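Side-chain contacts in hydrazine synthase beta subunit (Candidatus Kuenenia stuttgartiensis, PDB 5C2V), which forms part of the hydrazine synthase complex, which condenses nitric oxide with ammonium, and may modulate passage of the hydroxylamine intermediate between active sites of its partner subunits: residues P15-M20 with P144-I149; V37-A42 with S80-Q85; F68-N73 with K109-A114; N121-I126 with L156-D161; S169-D174 with G178-N183. One frame throughout, in Å; residues are numbered along the deposited sequence.

Contact 1: residues P15-M20 with P144-I149; sequences PFHITM and PRMVEI
Phe16 and His17 of strand 15-20 meet Arg145 and Met146 of strand 144-149 by their side-chain ends alone. No hydrogen bond joins the segments, and the backbones stay far apart: the nearest pair, His17 CA and Met146 CA, lies 12.3 Å away. The aromatic-to-cation pair is Phe16 and Arg145. Here CZ of Phe16 stands 4.4 Å from Arg145 NH2, which sits at the edge of the ring near its plane, so this is not a cation-pi stack over the face. A bend at chi2 (54°) in the otherwise extended start of the arginine brings its guanidinium round to the ring. The charge itself is met from another chain, since Arg145 NH2 forms a salt bridge with Glu69 of the gamma subunit. The second pair is His17 and Met146, where NE2 of His17 lies 4.4 Å from Met146 CE, the methyl coming obliquely to the imidazole. Folds at both chi2 and chi3 hook the thioether so that its methyl leads. Both pairs are loose, with little surface buried between the segments. Backbone hydrogen bonds tie the strands to their own sheets, where Phe16 and His17 both bond Ser30, and Arg145 and Met146 both bond Ile159. Two residues facing one are consistent with a beta bulge in each strand. Each strand is an outermost one of a four-stranded antiparallel sheet, and their meeting, centred about 5 Å from the centre of the folded chain, is that of innermost blade strands facing each other in a beta-propeller.

Contact 2: residues V37-A42 with S80-Q85; sequences VTFVDA and SVVDIQ
Phe39 reaches across to Val82 and Ile84 with the far edge of its ring. Its CZ lies 4.1 Å from Val82 CG1, the valine coming from the opposite direction and meeting the ring near its plane. The neighbouring CE2 is 3.7 Å from the backbone O of Ile84, also at the ring edge, and 4.4 Å from the side-chain CG2 of Ile84. The edge is thus shared between two apolar side chains and one carbonyl oxygen, and no hydrogen bond crosses the contact. With CG anti to the carbonyl carbon (chi1 -72°), the ring is carried towards residues 80-85. Val82 offers CG1, the branch anti to its backbone N. In the next shell, Val37 CG1 lies in the ring plane at another part of the edge, and Phe28 meets Phe39 edge-to-face; these neighbours probably limit how the ring can turn. Ile84 also packs on Phe28. It follows the end of strand 78-83, where the chain turns and Asp83 OD1 accepts a hydrogen bond from Arg86 N; Asp41 OD2 is bonded in the same way to Thr44 N after strand 36-41. Strands 36-41 and 78-83 are each third in order across their antiparallel sheets, which stack as adjacent propeller blades. Val51 of strand 46-52 touches both Phe39 and Val82, while Leu69 of strand 68-73 packs against Val37 and Phe39.

Contact 3: residues F68-N73 with K109-A114; sequences FLYVCN and KTAYVA
Tyr70, whose OH is hydrogen-bonded to Thr128 OG1, leans its ring towards Ala111 on the neighbouring blade of the beta-propeller. Since Thr128 directly follows strand 122-127 of the sheet that holds Ala111, the phenol links the two blades by a polar bond at its end and an apolar contact along its side. CD2 of Tyr70 stands 4.4 Å from Ala111 CB, with the methyl oblique to the ring. No hydrogen bond joins the two segments. Between their backbones, Tyr70 CA is 8.3 Å from Ala111 CA and Cys72 CA 8.0 Å from Val113 CA, and it is these alternate residues that point their side chains into the interface. Strands 68-73 and 110-115 are each second in order in their own antiparallel sheets. The filling between them is buried and is completed from strand 99-104, where Ile102 touches both Tyr70 and Cys72, and Pro99 touches both Cys72 and Val113. Strand 78-83 adds Val81 against Tyr70 and Val79 against Val113. A bound calcium ion lies about 11 Å from the side chain of Cys72, too far for that residue to be one of its ligands. The thiol has its place in the apolar layer: chi1 of -83° sets SG beside the backbone N, and Cys72 SG meets Val113 CG1 at 3.9 Å.

Contact 4: residues N121-I126 with L156-D161; sequences NAIDVI and LVAILD
Ile123 and Ala158 are the nearest CA pair of segments 121-126 and 156-161, 8.6 Å apart, with the chains running in roughly opposite directions. The gap is consistent with two packed blades, successive in the beta-propeller, and only side chains bridge it. Strand 122-127 is third in order across its sheet and strand 155-160 second in the next. On the opposite face of strand 122-127, Asp124 is tied by hydrogen bonds to Ser136 OG and Gly96 N. The contact is buried, apolar and free of hydrogen bonds between the segments. Ile123 does the reaching: with CG1 anti to the carbonyl carbon (chi1 -54°) and the chain then extended (chi2 173°), its terminal methyl is pushed across. Leu156 comes towards it from the other blade, and the two meet tip to tip. Val147 of the adjoining strand 144-149 packs on both Ile123 and Leu156, while Ile173 of strand 168-174 touches Leu156 too. One methyl serves two partners, Ile123 CD1 lying 3.6 Å from Ala158 CB and 3.7 Å from Leu156 CD1.

Contact 5: residues S169-D174 with G178-N183; sequences SVDFID and GRVVEN
Phe172 pairs with both Val181 and Glu182 of the next strand, a beta bulge in the hairpin. Its N gives a nearly straight bond to Glu182 O (2.9 Å, 165° at the hydrogen), and its O takes a more bent one from Val181 N (3.0 Å, 146°). The extra residue, Val181, sets its CG2 3.7 Å from Phe172 CB, while Glu182 O lies in the ring plane, 3.7 Å from Phe172 CD1. On the other face of the sheet, Ile173 CD1 meets Val180 CG1 at 3.5 Å, brought there by a turn at chi2 (-64°). The first strand is buried through these residues, whereas Arg179, Val180 and Val181 lie on the solvent side. Nearer the turn Asp174 N bonds Arg179 O at 3.2 Å, and Gly178 enters the second strand with a positive phi. Asp174 OD2 takes a bond from Ser177 N in the turn; Asp171 OD2 is bonded instead to Ser140 N, in the loop before strand 144-149. Strand 179-186 forms the outer edge of its four-stranded blade; strand 168-174 in turn pairs along its other edge with strand 155-160, where Val157 packs on Phe172 and Leu156 on Ile173.

The five contacts sample the propeller from its middle outward. Contact 1 lies nearest the chain's centre and joins innermost strands of non-adjacent blades through sparse side-chain ends, with a charge answered by the gamma subunit. Contacts 2, 3 and 4 are buried, apolar links between successive blades, with no hydrogen bonds across. Contact 5 differs in kind: it pairs two strands within one blade by backbone bonds, buries the most surface and faces solvent along its outer strand. Strands 68-73 and 78-83 tie contact 2 to contact 3, and strands 110-115 and 122-127 tie contact 3 to contact 4. Contacts 1, 4 and 5 share the sheet formed by strands 144-149, 155-160, 168-174 and 179-186.

Contact 1: residues P15-M20 with P144-I149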
# COMPACT_ATOMS: atom_id res chain seq x y z
N PRO B 15 39.62 32.19 27.06
CA PRO B 15 39.84 32.50 25.64
C PRO B 15 38.55 32.74 24.86
O PRO B 15 37.66 31.89 24.84
CB PRO B 15 40.53 31.23 25.12
CG PRO B 15 41.03 30.50 26.33
CD PRO B 15 40.07 30.84 27.43
N PHE B 16 38.46 33.91 24.23
CA PHE B 16 37.32 34.26 23.38
C PHE B 16 37.49 34.05 21.87
O PHE B 16 36.50 34.07 21.13
CB PHE B 16 36.96 35.72 23.64
CG PHE B 16 35.53 36.05 23.39
CD1 PHE B 16 34.55 35.63 24.28
CD2 PHE B 16 35.15 36.78 22.28
CE1 PHE B 16 33.22 35.93 24.06
CE2 PHE B 16 33.82 37.09 22.06
CZ PHE B 16 32.86 36.66 22.94
N HIS B 17 38.72 33.84 21.42
CA HIS B 17 38.99 33.83 19.98
C HIS B 17 40.30 33.11 19.68
O HIS B 17 41.16 32.98 20.55
CB HIS B 17 39.03 35.27 19.44
CG HIS B 17 39.06 35.36 17.95
ND1 HIS B 17 40.23 35.31 17.22
CD2 HIS B 17 38.06 35.52 17.04
CE1 HIS B 17 39.95 35.43 15.93
NE2 HIS B 17 38.64 35.55 15.80
N ILE B 18 40.46 32.65 18.44
CA ILE B 18 41.71 32.01 18.05
C ILE B 18 41.96 32.18 16.55
O ILE B 18 41.03 32.25 15.75
CB ILE B 18 41.71 30.51 18.43
CG1 ILE B 18 43.13 29.93 18.35
CG2 ILE B 18 40.73 29.72 17.57
CD1 ILE B 18 43.23 28.50 18.84
N THR B 19 43.24 32.28 16.18
CA THR B 19 43.64 32.35 14.78
C THR B 19 45.01 31.71 14.62
O THR B 19 45.61 31.26 15.60
CB THR B 19 43.67 33.80 14.26
OG1 THR B 19 43.99 33.81 12.87
CG2 THR B 19 44.71 34.62 15.02
N MET B 20 45.51 31.69 13.39
CA MET B 20 46.77 31.02 13.12
C MET B 20 47.58 31.76 12.06
O MET B 20 47.01 32.36 11.15
CB MET B 20 46.52 29.58 12.68
CG MET B 20 47.70 28.64 12.87
SD MET B 20 47.28 26.95 12.38
CE MET B 20 48.47 26.02 13.33
N PRO B 144 27.80 45.91 13.29
CA PRO B 144 28.53 44.87 12.57
C PRO B 144 29.31 43.98 13.54
O PRO B 144 30.08 44.50 14.35
CB PRO B 144 29.49 45.66 11.67
CG PRO B 144 28.95 47.06 11.65
CD PRO B 144 28.27 47.26 12.96
N ARG B 145 29.11 42.67 13.46
CA ARG B 145 29.81 41.75 14.36
C ARG B 145 31.22 41.40 13.87
O ARG B 145 32.18 41.38 14.65
CB ARG B 145 29.00 40.47 14.53
CG ARG B 145 29.62 39.46 15.49
CD ARG B 145 29.93 40.08 16.84
NE ARG B 145 30.42 39.09 17.79
CZ ARG B 145 29.70 38.57 18.78
NH1 ARG B 145 28.44 38.96 18.96
NH2 ARG B 145 30.23 37.67 19.60
N MET B 146 31.33 41.14 12.58
CA MET B 146 32.56 40.63 11.98
C MET B 146 32.60 41.02 10.51
O MET B 146 31.55 41.22 9.90
CB MET B 146 32.65 39.11 12.16
CG MET B 146 33.78 38.41 11.42
SD MET B 146 35.42 38.89 11.98
CE MET B 146 35.68 37.70 13.30
N VAL B 147 33.79 41.14 9.93
CA VAL B 147 33.89 41.31 8.49
C VAL B 147 34.56 40.10 7.87
O VAL B 147 34.99 39.20 8.59
CB VAL B 147 34.68 42.58 8.14
CG1 VAL B 147 33.92 43.82 8.56
CG2 VAL B 147 36.06 42.54 8.78
N GLU B 148 34.63 40.07 6.55
CA GLU B 148 35.45 39.08 5.84
C GLU B 148 35.88 39.64 4.49
O GLU B 148 35.10 40.32 3.83
CB GLU B 148 34.68 37.77 5.67
CG GLU B 148 35.37 36.72 4.80
CD GLU B 148 36.46 35.94 5.52
OE1 GLU B 148 36.53 34.71 5.33
OE2 GLU B 148 37.26 36.56 6.25
N ILE B 149 37.10 39.34 4.06
CA ILE B 149 37.58 39.81 2.77
C ILE B 149 37.65 38.68 1.75
O ILE B 149 38.15 37.60 2.04
CB ILE B 149 38.97 40.48 2.89
CG1 ILE B 149 38.96 41.55 3.98
CG2 ILE B 149 39.39 41.08 1.56
CD1 ILE B 149 40.26 42.31 4.10

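Contact 2: residues V37-A42 with S80-Q85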
# COMPACT_ATOMS: atom_id res chain seq x y z
N VAL B 37 47.07 38.15 25.09
CA VAL B 37 47.02 37.19 24.00
C VAL B 37 48.06 36.09 24.20
O VAL B 37 49.24 36.37 24.37
CB VAL B 37 47.25 37.86 22.63
CG1 VAL B 37 47.36 36.81 21.53
CG2 VAL B 37 46.13 38.84 22.31
N THR B 38 47.61 34.84 24.18
CA THR B 38 48.49 33.69 24.38
C THR B 38 49.06 33.19 23.06
O THR B 38 48.33 32.98 22.09
CB THR B 38 47.75 32.54 25.08
OG1 THR B 38 47.18 33.00 26.31
CG2 THR B 38 48.69 31.38 25.36
N PHE B 39 50.38 33.01 23.03
CA PHE B 39 51.07 32.46 21.87
C PHE B 39 51.30 30.96 22.06
O PHE B 39 51.79 30.54 23.10
CB PHE B 39 52.40 33.16 21.62
CG PHE B 39 52.28 34.57 21.10
CD1 PHE B 39 51.05 35.20 21.01
CD2 PHE B 39 53.41 35.26 20.69
CE1 PHE B 39 50.95 36.49 20.53
CE2 PHE B 39 53.32 36.55 20.21
CZ PHE B 39 52.08 37.17 20.13
N VAL B 40 50.95 30.17 21.05
CA VAL B 40 51.16 28.72 21.13
C VAL B 40 51.89 28.21 19.89
O VAL B 40 51.53 28.54 18.76
CB VAL B 40 49.83 27.96 21.28
CG1 VAL B 40 50.07 26.46 21.32
CG2 VAL B 40 49.10 28.41 22.54
N ASP B 41 52.93 27.40 20.09
CA ASP B 41 53.62 26.78 18.97
C ASP B 41 52.81 25.59 18.46
O ASP B 41 52.44 24.71 19.24
CB ASP B 41 55.03 26.34 19.37
CG ASP B 41 55.84 25.82 18.19
OD1 ASP B 41 56.34 26.66 17.41
OD2 ASP B 41 55.97 24.59 18.05
N ALA B 42 52.54 25.57 17.16
CA ALA B 42 51.67 24.56 16.57
C ALA B 42 52.25 23.15 16.67
O ALA B 42 51.52 22.18 16.89
CB ALA B 42 51.39 24.90 15.11
N SER B 80 45.14 46.94 19.39
CA SER B 80 46.56 46.85 19.70
C SER B 80 47.35 46.28 18.53
O SER B 80 46.89 45.38 17.84
CB SER B 80 46.78 45.99 20.94
OG SER B 80 46.10 46.53 22.07
N VAL B 81 48.55 46.82 18.30
CA VAL B 81 49.46 46.25 17.32
C VAL B 81 50.60 45.54 18.03
O VAL B 81 51.34 46.15 18.79
CB VAL B 81 50.02 47.31 16.36
CG1 VAL B 81 50.97 46.67 15.36
CG2 VAL B 81 48.89 48.03 15.64
N VAL B 82 50.73 44.24 17.79
CA VAL B 82 51.70 43.42 18.51
C VAL B 82 52.82 42.93 17.60
O VAL B 82 52.58 42.41 16.51
CB VAL B 82 51.01 42.20 19.16
CG1 VAL B 82 52.04 41.28 19.81
CG2 VAL B 82 49.97 42.65 20.17
N ASP B 83 54.06 43.10 18.06
CA ASP B 83 55.20 42.52 17.38
C ASP B 83 55.28 41.05 17.76
O ASP B 83 55.42 40.71 18.94
CB ASP B 83 56.49 43.26 17.75
CG ASP B 83 57.63 42.97 16.79
OD1 ASP B 83 58.19 41.85 16.84
OD2 ASP B 83 57.97 43.87 15.99
N ILE B 84 55.20 40.17 16.77
CA ILE B 84 55.09 38.74 17.02
C ILE B 84 56.41 38.15 17.50
O ILE B 84 56.44 37.30 18.40
CB ILE B 84 54.60 37.98 15.77
CG1 ILE B 84 53.19 38.45 15.40
CG2 ILE B 84 54.61 36.48 16.00
CD1 ILE B 84 52.56 37.68 14.25
N GLN B 85 57.51 38.61 16.91
CA GLN B 85 58.83 38.11 17.26
C GLN B 85 59.31 38.71 18.59
O GLN B 85 59.95 38.02 19.39
CB GLN B 85 59.82 38.42 16.14
CG GLN B 85 59.31 38.03 14.76
CD GLN B 85 59.88 38.90 13.66
OE1 GLN B 85 60.53 39.91 13.92
NE2 GLN B 85 59.64 38.51 12.42

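Contact 3: residues F68-N73 with K109-A114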
# COMPACT_ATOMS: atom_id res chain seq x y z
N PHE B 68 53.31 40.61 12.49
CA PHE B 68 52.47 41.46 13.34
C PHE B 68 51.12 40.84 13.65
O PHE B 68 50.58 40.07 12.86
CB PHE B 68 52.26 42.83 12.68
CG PHE B 68 53.54 43.59 12.42
CD1 PHE B 68 54.12 44.36 13.41
CD2 PHE B 68 54.15 43.53 11.18
CE1 PHE B 68 55.29 45.06 13.17
CE2 PHE B 68 55.32 44.22 10.93
CZ PHE B 68 55.89 44.99 11.93
N LEU B 69 50.57 41.19 14.82
CA LEU B 69 49.26 40.71 15.23
C LEU B 69 48.37 41.88 15.65
O LEU B 69 48.66 42.57 16.63
CB LEU B 69 49.38 39.70 16.37
CG LEU B 69 48.07 39.14 16.91
CD1 LEU B 69 47.36 38.29 15.87
CD2 LEU B 69 48.31 38.33 18.18
N TYR B 70 47.28 42.09 14.93
CA TYR B 70 46.34 43.16 15.26
C TYR B 70 45.22 42.63 16.13
O TYR B 70 44.39 41.84 15.68
CB TYR B 70 45.77 43.79 13.98
CG TYR B 70 46.72 44.71 13.25
CD1 TYR B 70 47.89 44.23 12.67
CD2 TYR B 70 46.45 46.07 13.14
CE1 TYR B 70 48.75 45.07 12.00
CE2 TYR B 70 47.31 46.92 12.47
CZ TYR B 70 48.46 46.41 11.90
OH TYR B 70 49.32 47.25 11.24
N VAL B 71 45.19 43.08 17.38
CA VAL B 71 44.24 42.56 18.36
C VAL B 71 43.12 43.56 18.62
O VAL B 71 43.37 44.76 18.72
CB VAL B 71 44.95 42.23 19.69
CG1 VAL B 71 43.98 41.59 20.67
CG2 VAL B 71 46.14 41.32 19.45
N CYS B 72 41.89 43.08 18.73
CA CYS B 72 40.75 43.95 19.00
C CYS B 72 40.44 44.03 20.48
O CYS B 72 39.97 43.06 21.07
CB CYS B 72 39.51 43.47 18.25
SG CYS B 72 39.42 44.00 16.53
N ASN B 73 40.69 45.19 21.08
CA ASN B 73 40.33 45.40 22.48
C ASN B 73 38.95 46.06 22.54
O ASN B 73 38.78 47.23 22.17
CB ASN B 73 41.37 46.26 23.18
CG ASN B 73 42.79 45.76 22.95
OD1 ASN B 73 43.22 44.78 23.56
ND2 ASN B 73 43.52 46.45 22.08
N LYS B 109 48.31 45.55 3.28
CA LYS B 109 48.47 46.99 3.40
C LYS B 109 47.35 47.66 4.19
O LYS B 109 47.44 48.84 4.53
CB LYS B 109 48.56 47.63 2.02
CG LYS B 109 49.83 47.30 1.24
CD LYS B 109 49.69 47.64 -0.24
CE LYS B 109 48.62 48.71 -0.48
NZ LYS B 109 48.69 49.25 -1.87
N THR B 110 46.29 46.90 4.49
CA THR B 110 45.13 47.48 5.15
C THR B 110 44.46 46.49 6.11
O THR B 110 44.36 45.30 5.82
CB THR B 110 44.08 47.97 4.12
OG1 THR B 110 44.73 48.74 3.10
CG2 THR B 110 43.02 48.83 4.79
N ALA B 111 44.00 47.01 7.24
CA ALA B 111 43.25 46.22 8.21
C ALA B 111 41.86 46.80 8.38
O ALA B 111 41.68 48.01 8.45
CB ALA B 111 43.98 46.18 9.54
N TYR B 112 40.86 45.93 8.44
CA TYR B 112 39.47 46.36 8.57
C TYR B 112 38.90 45.90 9.91
O TYR B 112 39.01 44.73 10.27
CB TYR B 112 38.63 45.84 7.41
CG TYR B 112 39.06 46.42 6.08
CD1 TYR B 112 40.09 45.85 5.35
CD2 TYR B 112 38.43 47.54 5.55
CE1 TYR B 112 40.48 46.37 4.13
CE2 TYR B 112 38.82 48.08 4.34
CZ TYR B 112 39.84 47.49 3.63
OH TYR B 112 40.23 48.02 2.42
N VAL B 113 38.30 46.84 10.63
CA VAL B 113 37.84 46.60 11.99
C VAL B 113 36.33 46.84 12.12
O VAL B 113 35.86 47.95 11.90
CB VAL B 113 38.57 47.51 12.99
CG1 VAL B 113 38.33 47.03 14.40
CG2 VAL B 113 40.06 47.55 12.69
N ALA B 114 35.59 45.81 12.50
CA ALA B 114 34.14 45.95 12.65
C ALA B 114 33.79 46.47 14.04
O ALA B 114 34.12 45.84 15.04
CB ALA B 114 33.45 44.62 12.38

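Contact 4: residues N121-I126 with L156-D161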
# COMPACT_ATOMS: atom_id res chain seq x y z
N ASN B 121 27.27 51.98 13.87
CA ASN B 121 27.55 51.37 12.59
C ASN B 121 28.86 51.91 12.02
O ASN B 121 28.92 53.04 11.53
CB ASN B 121 26.40 51.61 11.61
CG ASN B 121 26.03 53.09 11.50
OD1 ASN B 121 26.21 53.86 12.44
ND2 ASN B 121 25.50 53.48 10.35
N ALA B 122 29.91 51.09 12.09
CA ALA B 122 31.18 51.45 11.46
C ALA B 122 32.06 50.25 11.12
O ALA B 122 32.09 49.26 11.86
CB ALA B 122 31.95 52.42 12.34
N ILE B 123 32.80 50.37 10.02
CA ILE B 123 33.98 49.55 9.81
C ILE B 123 35.17 50.49 9.63
O ILE B 123 35.27 51.19 8.62
CB ILE B 123 33.84 48.64 8.58
CG1 ILE B 123 32.58 47.79 8.69
CG2 ILE B 123 35.07 47.75 8.44
CD1 ILE B 123 32.28 46.98 7.45
N ASP B 124 36.08 50.51 10.60
CA ASP B 124 37.21 51.42 10.56
C ASP B 124 38.37 50.81 9.78
O ASP B 124 38.74 49.66 10.00
CB ASP B 124 37.66 51.79 11.97
CG ASP B 124 36.62 52.62 12.71
OD1 ASP B 124 35.75 53.21 12.04
OD2 ASP B 124 36.69 52.69 13.95
N VAL B 125 38.93 51.58 8.86
CA VAL B 125 40.06 51.13 8.06
C VAL B 125 41.37 51.63 8.66
O VAL B 125 41.43 52.74 9.21
CB VAL B 125 39.93 51.57 6.59
CG1 VAL B 125 38.58 51.17 6.03
CG2 VAL B 125 40.12 53.06 6.45
N ILE B 126 42.39 50.80 8.59
CA ILE B 126 43.69 51.11 9.19
C ILE B 126 44.83 50.80 8.23
O ILE B 126 44.98 49.66 7.78
CB ILE B 126 43.90 50.31 10.50
CG1 ILE B 126 42.93 50.79 11.58
CG2 ILE B 126 45.34 50.45 10.98
CD1 ILE B 126 43.03 50.01 12.88
N LEU B 156 34.31 43.33 0.48
CA LEU B 156 34.32 43.16 1.93
C LEU B 156 32.91 42.94 2.45
O LEU B 156 32.07 43.83 2.36
CB LEU B 156 34.96 44.39 2.59
CG LEU B 156 35.22 44.51 4.09
CD1 LEU B 156 33.98 44.97 4.86
CD2 LEU B 156 35.77 43.22 4.67
N VAL B 157 32.64 41.77 3.02
CA VAL B 157 31.31 41.49 3.55
C VAL B 157 31.27 41.75 5.05
O VAL B 157 32.24 41.48 5.76
CB VAL B 157 30.86 40.04 3.27
CG1 VAL B 157 30.65 39.83 1.78
CG2 VAL B 157 31.87 39.04 3.82
N ALA B 158 30.16 42.28 5.53
CA ALA B 158 30.00 42.54 6.96
C ALA B 158 28.65 42.06 7.47
O ALA B 158 27.61 42.50 6.99
CB ALA B 158 30.18 44.02 7.25
N ILE B 159 28.67 41.16 8.44
CA ILE B 159 27.43 40.74 9.08
C ILE B 159 26.97 41.81 10.04
O ILE B 159 27.70 42.22 10.95
CB ILE B 159 27.59 39.40 9.84
CG1 ILE B 159 28.89 39.39 10.64
CG2 ILE B 159 27.54 38.24 8.87
CD1 ILE B 159 29.01 38.20 11.56
N LEU B 160 25.74 42.28 9.85
CA LEU B 160 25.17 43.25 10.75
C LEU B 160 24.25 42.54 11.72
O LEU B 160 23.19 42.05 11.33
CB LEU B 160 24.40 44.34 9.99
CG LEU B 160 25.09 44.95 8.77
CD1 LEU B 160 24.18 45.99 8.14
CD2 LEU B 160 26.43 45.55 9.15
N ASP B 161 24.66 42.48 12.98
CA ASP B 161 23.82 41.88 14.00
C ASP B 161 23.18 43.05 14.70
O ASP B 161 23.82 43.79 15.45
CB ASP B 161 24.65 41.01 14.95
CG ASP B 161 23.79 40.21 15.90
OD1 ASP B 161 22.62 39.94 15.57
OD2 ASP B 161 24.30 39.83 16.98

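Contact 5: residues S169-D174 with G178-N183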
# COMPACT_ATOMS: atom_id res chain seq x y z
N SER B 169 20.91 41.67 8.42
CA SER B 169 21.43 41.63 7.07
C SER B 169 22.95 41.54 6.98
O SER B 169 23.66 41.49 7.98
CB SER B 169 20.96 42.87 6.30
OG SER B 169 21.34 44.05 6.97
N VAL B 170 23.42 41.50 5.74
CA VAL B 170 24.84 41.48 5.42
C VAL B 170 25.13 42.55 4.37
O VAL B 170 24.44 42.64 3.35
CB VAL B 170 25.29 40.10 4.89
CG1 VAL B 170 26.75 40.14 4.47
CG2 VAL B 170 25.05 39.02 5.94
N ASP B 171 26.14 43.37 4.64
CA ASP B 171 26.54 44.43 3.73
C ASP B 171 27.69 44.02 2.83
O ASP B 171 28.64 43.36 3.28
CB ASP B 171 26.92 45.69 4.51
CG ASP B 171 25.73 46.57 4.82
OD1 ASP B 171 24.70 46.44 4.13
OD2 ASP B 171 25.83 47.41 5.74
N PHE B 172 27.60 44.40 1.57
CA PHE B 172 28.67 44.18 0.61
C PHE B 172 29.37 45.50 0.30
O PHE B 172 28.74 46.48 -0.10
CB PHE B 172 28.13 43.55 -0.68
CG PHE B 172 27.62 42.15 -0.50
CD1 PHE B 172 26.31 41.92 -0.08
CD2 PHE B 172 28.44 41.06 -0.74
CE1 PHE B 172 25.84 40.63 0.08
CE2 PHE B 172 27.97 39.77 -0.58
CZ PHE B 172 26.67 39.56 -0.16
N ILE B 173 30.69 45.53 0.51
CA ILE B 173 31.47 46.74 0.34
C ILE B 173 32.46 46.58 -0.81
O ILE B 173 33.09 45.54 -0.96
CB ILE B 173 32.27 47.10 1.62
CG1 ILE B 173 31.42 46.88 2.87
CG2 ILE B 173 32.78 48.53 1.55
CD1 ILE B 173 30.22 47.77 2.95
N ASP B 174 32.60 47.63 -1.62
CA ASP B 174 33.62 47.64 -2.65
C ASP B 174 34.87 48.31 -2.08
O ASP B 174 34.85 49.50 -1.77
CB ASP B 174 33.14 48.38 -3.90
CG ASP B 174 34.08 48.22 -5.08
OD1 ASP B 174 33.89 47.28 -5.88
OD2 ASP B 174 35.03 49.03 -5.20
N GLY B 178 35.06 51.80 -1.30
CA GLY B 178 34.88 52.07 0.12
C GLY B 178 33.46 52.44 0.51
O GLY B 178 33.25 53.17 1.47
N ARG B 179 32.49 51.94 -0.25
CA ARG B 179 31.08 52.24 0.00
C ARG B 179 30.21 50.99 -0.13
O ARG B 179 30.66 49.96 -0.62
CB ARG B 179 30.57 53.32 -0.95
CG ARG B 179 31.64 54.25 -1.51
CD ARG B 179 31.11 55.02 -2.70
NE ARG B 179 29.83 55.66 -2.41
CZ ARG B 179 29.10 56.30 -3.32
NH1 ARG B 179 29.51 56.38 -4.57
NH2 ARG B 179 27.95 56.86 -2.97
N VAL B 180 28.96 51.08 0.32
CA VAL B 180 28.04 49.95 0.24
C VAL B 180 27.44 49.81 -1.16
O VAL B 180 26.75 50.70 -1.65
CB VAL B 180 26.89 50.07 1.28
CG1 VAL B 180 27.40 49.80 2.68
CG2 VAL B 180 26.25 51.45 1.23
N VAL B 181 27.73 48.69 -1.82
CA VAL B 181 27.08 48.37 -3.09
C VAL B 181 25.71 47.71 -2.92
O VAL B 181 24.77 48.04 -3.65
CB VAL B 181 27.99 47.48 -3.98
CG1 VAL B 181 29.23 48.25 -4.42
CG2 VAL B 181 28.40 46.21 -3.26
N GLU B 182 25.59 46.79 -1.98
CA GLU B 182 24.36 46.02 -1.80
C GLU B 182 24.17 45.56 -0.35
O GLU B 182 25.14 45.35 0.38
CB GLU B 182 24.36 44.80 -2.73
CG GLU B 182 23.00 44.14 -2.91
CD GLU B 182 23.05 42.94 -3.83
OE1 GLU B 182 22.00 42.58 -4.40
OE2 GLU B 182 24.14 42.35 -3.99
N ASN B 183 22.91 45.40 0.05
CA ASN B 183 22.58 44.87 1.37
C ASN B 183 21.59 43.70 1.26
O ASN B 183 20.49 43.87 0.73
CB ASN B 183 21.99 45.96 2.26
CG ASN B 183 21.46 45.42 3.57
OD1 ASN B 183 22.22 45.19 4.51
ND2 ASN B 183 20.15 45.22 3.64